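Local atomic coordinates of CytC3 (Streptomyces, PDB entry 3GJA), a protein that is a nonheme iron halogenase that probably chlorinates an unactivated aliphatic carbon of its substrate during natural-product biosynthesis. Residues K108-T122 and S236-S248. Sequence-based numbering, arbitrary orientation.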
loop_
_atom_site.group_PDB
_atom_site.type_symbol
_atom_site.label_atom_id
_atom_site.label_comp_id
_atom_site.label_asym_id
_atom_site.label_seq_id
_atom_site.Cartn_x
_atom_site.Cartn_y
_atom_site.Cartn_z
ATOM N N LYS A 108 5.231 14.588 0.740
ATOM C CA LYS A 108 5.747 15.284 1.907
ATOM C C LYS A 108 6.496 16.489 1.370
ATOM O O LYS A 108 7.359 16.357 0.504
ATOM C CB LYS A 108 6.675 14.388 2.734
ATOM C CG LYS A 108 6.889 14.925 4.136
ATOM C CD LYS A 108 7.102 13.804 5.122
ATOM C CE LYS A 108 7.044 14.305 6.550
ATOM N NZ LYS A 108 7.194 13.164 7.498
ATOM N N TYR A 109 6.151 17.663 1.877
ATOM C CA TYR A 109 6.757 18.897 1.410
ATOM C C TYR A 109 7.416 19.655 2.547
ATOM O O TYR A 109 7.130 19.407 3.722
ATOM C CB TYR A 109 5.679 19.769 0.759
ATOM C CG TYR A 109 4.971 19.072 -0.385
ATOM C CD1 TYR A 109 5.646 18.805 -1.574
ATOM C CD2 TYR A 109 3.641 18.647 -0.268
ATOM C CE1 TYR A 109 5.027 18.129 -2.631
ATOM C CE2 TYR A 109 3.007 17.970 -1.320
ATOM C CZ TYR A 109 3.712 17.715 -2.500
ATOM O OH TYR A 109 3.134 17.042 -3.557
ATOM N N GLN A 110 8.291 20.583 2.180
ATOM C CA GLN A 110 9.015 21.405 3.139
ATOM C C GLN A 110 8.029 22.027 4.127
ATOM O O GLN A 110 6.993 22.559 3.739
ATOM C CB GLN A 110 9.801 22.481 2.378
ATOM C CG GLN A 110 10.730 23.350 3.216
ATOM C CD GLN A 110 9.995 24.456 3.937
ATOM O OE1 GLN A 110 9.060 25.049 3.395
ATOM N NE2 GLN A 110 10.423 24.754 5.161
ATOM N N GLY A 111 8.341 21.921 5.414
ATOM C CA GLY A 111 7.470 22.478 6.429
ATOM C C GLY A 111 6.630 21.427 7.129
ATOM O O GLY A 111 6.232 21.622 8.274
ATOM N N ASP A 112 6.351 20.319 6.451
ATOM C CA ASP A 112 5.550 19.262 7.052
ATOM C C ASP A 112 6.263 18.767 8.297
ATOM O O ASP A 112 7.475 18.567 8.301
ATOM C CB ASP A 112 5.331 18.098 6.071
ATOM C CG ASP A 112 4.375 18.458 4.928
ATOM O OD1 ASP A 112 3.825 19.586 4.930
ATOM O OD2 ASP A 112 4.168 17.615 4.025
ATOM N N GLU A 113 5.504 18.592 9.367
ATOM C CA GLU A 113 6.069 18.120 10.615
ATOM C C GLU A 113 6.127 16.606 10.569
ATOM O O GLU A 113 5.510 15.979 9.706
ATOM C CB GLU A 113 5.204 18.585 11.790
ATOM C CG GLU A 113 5.219 20.091 11.993
ATOM C CD GLU A 113 4.215 20.546 13.032
ATOM O OE1 GLU A 113 2.996 20.428 12.774
ATOM O OE2 GLU A 113 4.644 21.017 14.107
ATOM N N GLY A 114 6.882 16.015 11.484
ATOM C CA GLY A 114 6.965 14.570 11.497
ATOM C C GLY A 114 5.763 14.022 12.229
ATOM O O GLY A 114 4.742 14.698 12.366
ATOM N N THR A 115 5.880 12.789 12.692
ATOM C CA THR A 115 4.823 12.151 13.446
ATOM C C THR A 115 5.509 11.392 14.563
ATOM O O THR A 115 6.633 10.923 14.398
ATOM C CB THR A 115 4.020 11.171 12.580
ATOM O OG1 THR A 115 3.317 11.898 11.565
ATOM C CG2 THR A 115 3.005 10.442 13.423
ATOM N N ASP A 116 4.848 11.293 15.709
ATOM C CA ASP A 116 5.423 10.571 16.832
ATOM C C ASP A 116 5.112 9.091 16.626
ATOM O O ASP A 116 4.315 8.741 15.757
ATOM C CB ASP A 116 4.814 11.062 18.145
ATOM C CG ASP A 116 5.712 10.799 19.343
ATOM O OD1 ASP A 116 6.670 10.001 19.220
ATOM O OD2 ASP A 116 5.455 11.386 20.412
ATOM N N TRP A 117 5.744 8.232 17.418
ATOM C CA TRP A 117 5.542 6.788 17.321
ATOM C C TRP A 117 4.084 6.382 17.515
ATOM O O TRP A 117 3.453 6.748 18.508
ATOM C CB TRP A 117 6.417 6.066 18.353
ATOM C CG TRP A 117 7.889 6.206 18.090
ATOM C CD1 TRP A 117 8.765 7.031 18.734
ATOM C CD2 TRP A 117 8.648 5.516 17.089
ATOM N NE1 TRP A 117 10.027 6.897 18.198
ATOM C CE2 TRP A 117 9.983 5.976 17.186
ATOM C CE3 TRP A 117 8.330 4.557 16.121
ATOM C CZ2 TRP A 117 10.999 5.508 16.350
ATOM C CZ3 TRP A 117 9.343 4.090 15.287
ATOM C CH2 TRP A 117 10.662 4.569 15.410
ATOM N N HIS A 118 3.556 5.610 16.567
ATOM C CA HIS A 118 2.163 5.172 16.638
ATOM C C HIS A 118 1.872 3.976 15.736
ATOM O O HIS A 118 2.706 3.569 14.927
ATOM C CB HIS A 118 1.235 6.309 16.216
ATOM C CG HIS A 118 1.316 6.633 14.756
ATOM N ND1 HIS A 118 2.415 7.243 14.188
ATOM C CD2 HIS A 118 0.452 6.394 13.741
ATOM C CE1 HIS A 118 2.224 7.365 12.886
ATOM N NE2 HIS A 118 1.041 6.858 12.589
ATOM N N GLN A 119 0.669 3.427 15.879
ATOM C CA GLN A 119 0.237 2.297 15.069
ATOM C C GLN A 119 -1.019 2.699 14.304
ATOM O O GLN A 119 -2.074 2.943 14.904
ATOM C CB GLN A 119 -0.071 1.095 15.948
ATOM C CG GLN A 119 1.097 0.638 16.770
ATOM C CD GLN A 119 0.792 -0.619 17.545
ATOM O OE1 GLN A 119 0.752 -1.715 16.984
ATOM N NE2 GLN A 119 0.562 -0.470 18.841
ATOM N N ALA A 120 -0.904 2.778 12.983
ATOM C CA ALA A 120 -2.039 3.155 12.155
ATOM C C ALA A 120 -3.052 2.007 12.109
ATOM O O ALA A 120 -2.691 0.848 12.292
ATOM C CB ALA A 120 -1.559 3.504 10.750
ATOM N N ALA A 121 -4.317 2.339 11.871
ATOM C CA ALA A 121 -5.383 1.343 11.804
ATOM C C ALA A 121 -5.997 1.338 10.403
ATOM O O ALA A 121 -5.747 2.247 9.612
ATOM C CB ALA A 121 -6.451 1.663 12.841
ATOM N N THR A 122 -6.796 0.324 10.090
ATOM C CA THR A 122 -7.411 0.252 8.770
ATOM C C THR A 122 -8.884 0.652 8.751
ATOM O O THR A 122 -9.615 0.323 7.809
ATOM C CB THR A 122 -7.271 -1.151 8.163
ATOM O OG1 THR A 122 -7.683 -2.134 9.118
ATOM C CG2 THR A 122 -5.830 -1.406 7.749
ATOM N N SER A 236 0.559 -2.675 8.016
ATOM C CA SER A 236 -0.007 -1.339 8.148
ATOM C C SER A 236 -0.029 -0.829 9.594
ATOM O O SER A 236 0.027 0.379 9.833
ATOM C CB SER A 236 -1.429 -1.332 7.591
ATOM O OG SER A 236 -2.200 -2.361 8.198
ATOM N N ASN A 237 -0.109 -1.748 10.552
ATOM C CA ASN A 237 -0.171 -1.380 11.966
ATOM C C ASN A 237 1.158 -1.454 12.719
ATOM O O ASN A 237 1.182 -1.390 13.947
ATOM C CB ASN A 237 -1.207 -2.253 12.677
ATOM C CG ASN A 237 -0.837 -3.721 12.670
ATOM O OD1 ASN A 237 -0.392 -4.256 11.654
ATOM N ND2 ASN A 237 -1.032 -4.388 13.805
ATOM N N THR A 238 2.263 -1.583 11.992
ATOM C CA THR A 238 3.565 -1.658 12.641
ATOM C C THR A 238 3.932 -0.325 13.283
ATOM O O THR A 238 3.675 0.741 12.728
ATOM C CB THR A 238 4.666 -2.050 11.637
ATOM O OG1 THR A 238 4.390 -3.360 11.129
ATOM C CG2 THR A 238 6.034 -2.043 12.304
ATOM N N MET A 239 4.533 -0.399 14.460
ATOM C CA MET A 239 4.952 0.792 15.186
ATOM C C MET A 239 5.862 1.630 14.301
ATOM O O MET A 239 6.866 1.139 13.800
ATOM C CB MET A 239 5.718 0.385 16.447
ATOM C CG MET A 239 6.108 1.546 17.349
ATOM S SD MET A 239 4.658 2.334 18.050
ATOM C CE MET A 239 4.190 1.136 19.269
ATOM N N HIS A 240 5.518 2.893 14.093
ATOM C CA HIS A 240 6.372 3.739 13.279
ATOM C C HIS A 240 6.162 5.219 13.545
ATOM O O HIS A 240 5.172 5.623 14.159
ATOM C CB HIS A 240 6.161 3.461 11.788
ATOM C CG HIS A 240 4.957 4.132 11.214
ATOM N ND1 HIS A 240 3.678 3.663 11.410
ATOM C CD2 HIS A 240 4.838 5.247 10.454
ATOM C CE1 HIS A 240 2.820 4.456 10.792
ATOM N NE2 HIS A 240 3.498 5.426 10.204
ATOM N N ALA A 241 7.114 6.013 13.067
ATOM C CA ALA A 241 7.087 7.460 13.206
ATOM C C ALA A 241 7.616 8.046 11.903
ATOM O O ALA A 241 7.891 7.315 10.960
ATOM C CB ALA A 241 7.972 7.887 14.376
ATOM N N SER A 242 7.757 9.361 11.846
ATOM C CA SER A 242 8.282 10.003 10.650
ATOM C C SER A 242 8.929 11.323 11.039
ATOM O O SER A 242 8.486 11.999 11.963
ATOM C CB SER A 242 7.167 10.245 9.626
ATOM O OG SER A 242 6.191 11.144 10.130
ATOM N N LEU A 243 9.990 11.674 10.328
ATOM C CA LEU A 243 10.726 12.900 10.590
ATOM C C LEU A 243 10.058 14.087 9.909
ATOM O O LEU A 243 9.264 13.917 8.983
ATOM C CB LEU A 243 12.157 12.762 10.059
ATOM C CG LEU A 243 13.132 11.836 10.799
ATOM C CD1 LEU A 243 14.367 11.629 9.941
ATOM C CD2 LEU A 243 13.531 12.445 12.150
ATOM N N PRO A 244 10.348 15.308 10.383
ATOM C CA PRO A 244 9.756 16.493 9.760
ATOM C C PRO A 244 10.540 16.732 8.477
ATOM O O PRO A 244 11.627 16.185 8.306
ATOM C CB PRO A 244 10.005 17.587 10.790
ATOM C CG PRO A 244 11.310 17.173 11.395
ATOM C CD PRO A 244 11.105 15.678 11.592
ATOM N N HIS A 245 9.991 17.531 7.573
ATOM C CA HIS A 245 10.676 17.822 6.326
ATOM C C HIS A 245 11.434 19.125 6.517
ATOM O O HIS A 245 10.831 20.193 6.575
ATOM C CB HIS A 245 9.666 17.967 5.189
ATOM C CG HIS A 245 10.291 18.183 3.846
ATOM N ND1 HIS A 245 11.329 19.068 3.641
ATOM C CD2 HIS A 245 9.989 17.668 2.630
ATOM C CE1 HIS A 245 11.638 19.089 2.356
ATOM N NE2 HIS A 245 10.840 18.250 1.721
ATOM N N THR A 246 12.756 19.028 6.603
ATOM C CA THR A 246 13.603 20.199 6.815
ATOM C C THR A 246 14.504 20.526 5.629
ATOM O O THR A 246 15.554 21.145 5.812
ATOM C CB THR A 246 14.510 19.994 8.051
ATOM O OG1 THR A 246 15.315 18.828 7.851
ATOM C CG2 THR A 246 13.670 19.789 9.312
ATOM N N GLY A 247 14.099 20.118 4.425
ATOM C CA GLY A 247 14.899 20.370 3.232
ATOM C C GLY A 247 14.457 21.572 2.421
ATOM O O GLY A 247 13.838 22.485 2.952
ATOM N N SER A 248 14.773 21.591 1.133
ATOM C CA SER A 248 14.376 22.723 0.301
ATOM C C SER A 248 12.928 22.574 -0.156
ATOM O O SER A 248 12.384 21.469 -0.160
ATOM C CB SER A 248 15.289 22.845 -0.920
ATOM O OG SER A 248 15.041 21.794 -1.831
HETATM O O HOH W 1 5.188 10.957 6.999
HETATM O O HOH W 2 13.389 23.669 5.331
HETATM O O HOH W 3 9.243 20.692 -0.611
HETATM O O HOH W 4 1.428 1.697 11.764
#
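His245 lays one ring face against the turn at Tyr109–Asp112: Gln110 CA sits 3.5 Å from the ring centroid in a CH-pi contact. A chi1 of -176°, with CG anti to the backbone N, swings the ring there, where its ND1 accepts the Gly247 N-H and its NE2 bonds Asp251 O. Backbone bonds pin the same residue, His245 N to Asp112 O (2.8 Å) and Gly111 N to His245 O. A leucine here would probably leave Gly247 N and Asp251 O without their partners and the turn without its flat support.

Within the beta bulge between the Thr115–Ser242 and His118–His240 pairs, Ala241 CB lies 3.8 Å from the centroid of the Trp117 six-membered ring, over its face, a CH-pi contact, while Met239 CG approaches Trp117 CE3 obliquely. Reciprocal backbone bonds pair His118 with His240, and their imidazoles meet obliquely, planes at 49°, His118 NE2 3.5 Å from His240 CE1. The ND1 atoms donate to carbonyls, His118 to Asp116 O and His240 to Thr238 O, helping to fix the ring rotations. His118, Ala120 and His240 fit the His-X-Ala...His pattern of these halogenases, whose histidines probably bind iron; the lone pair thus left on each NE2 probably keeps it ready.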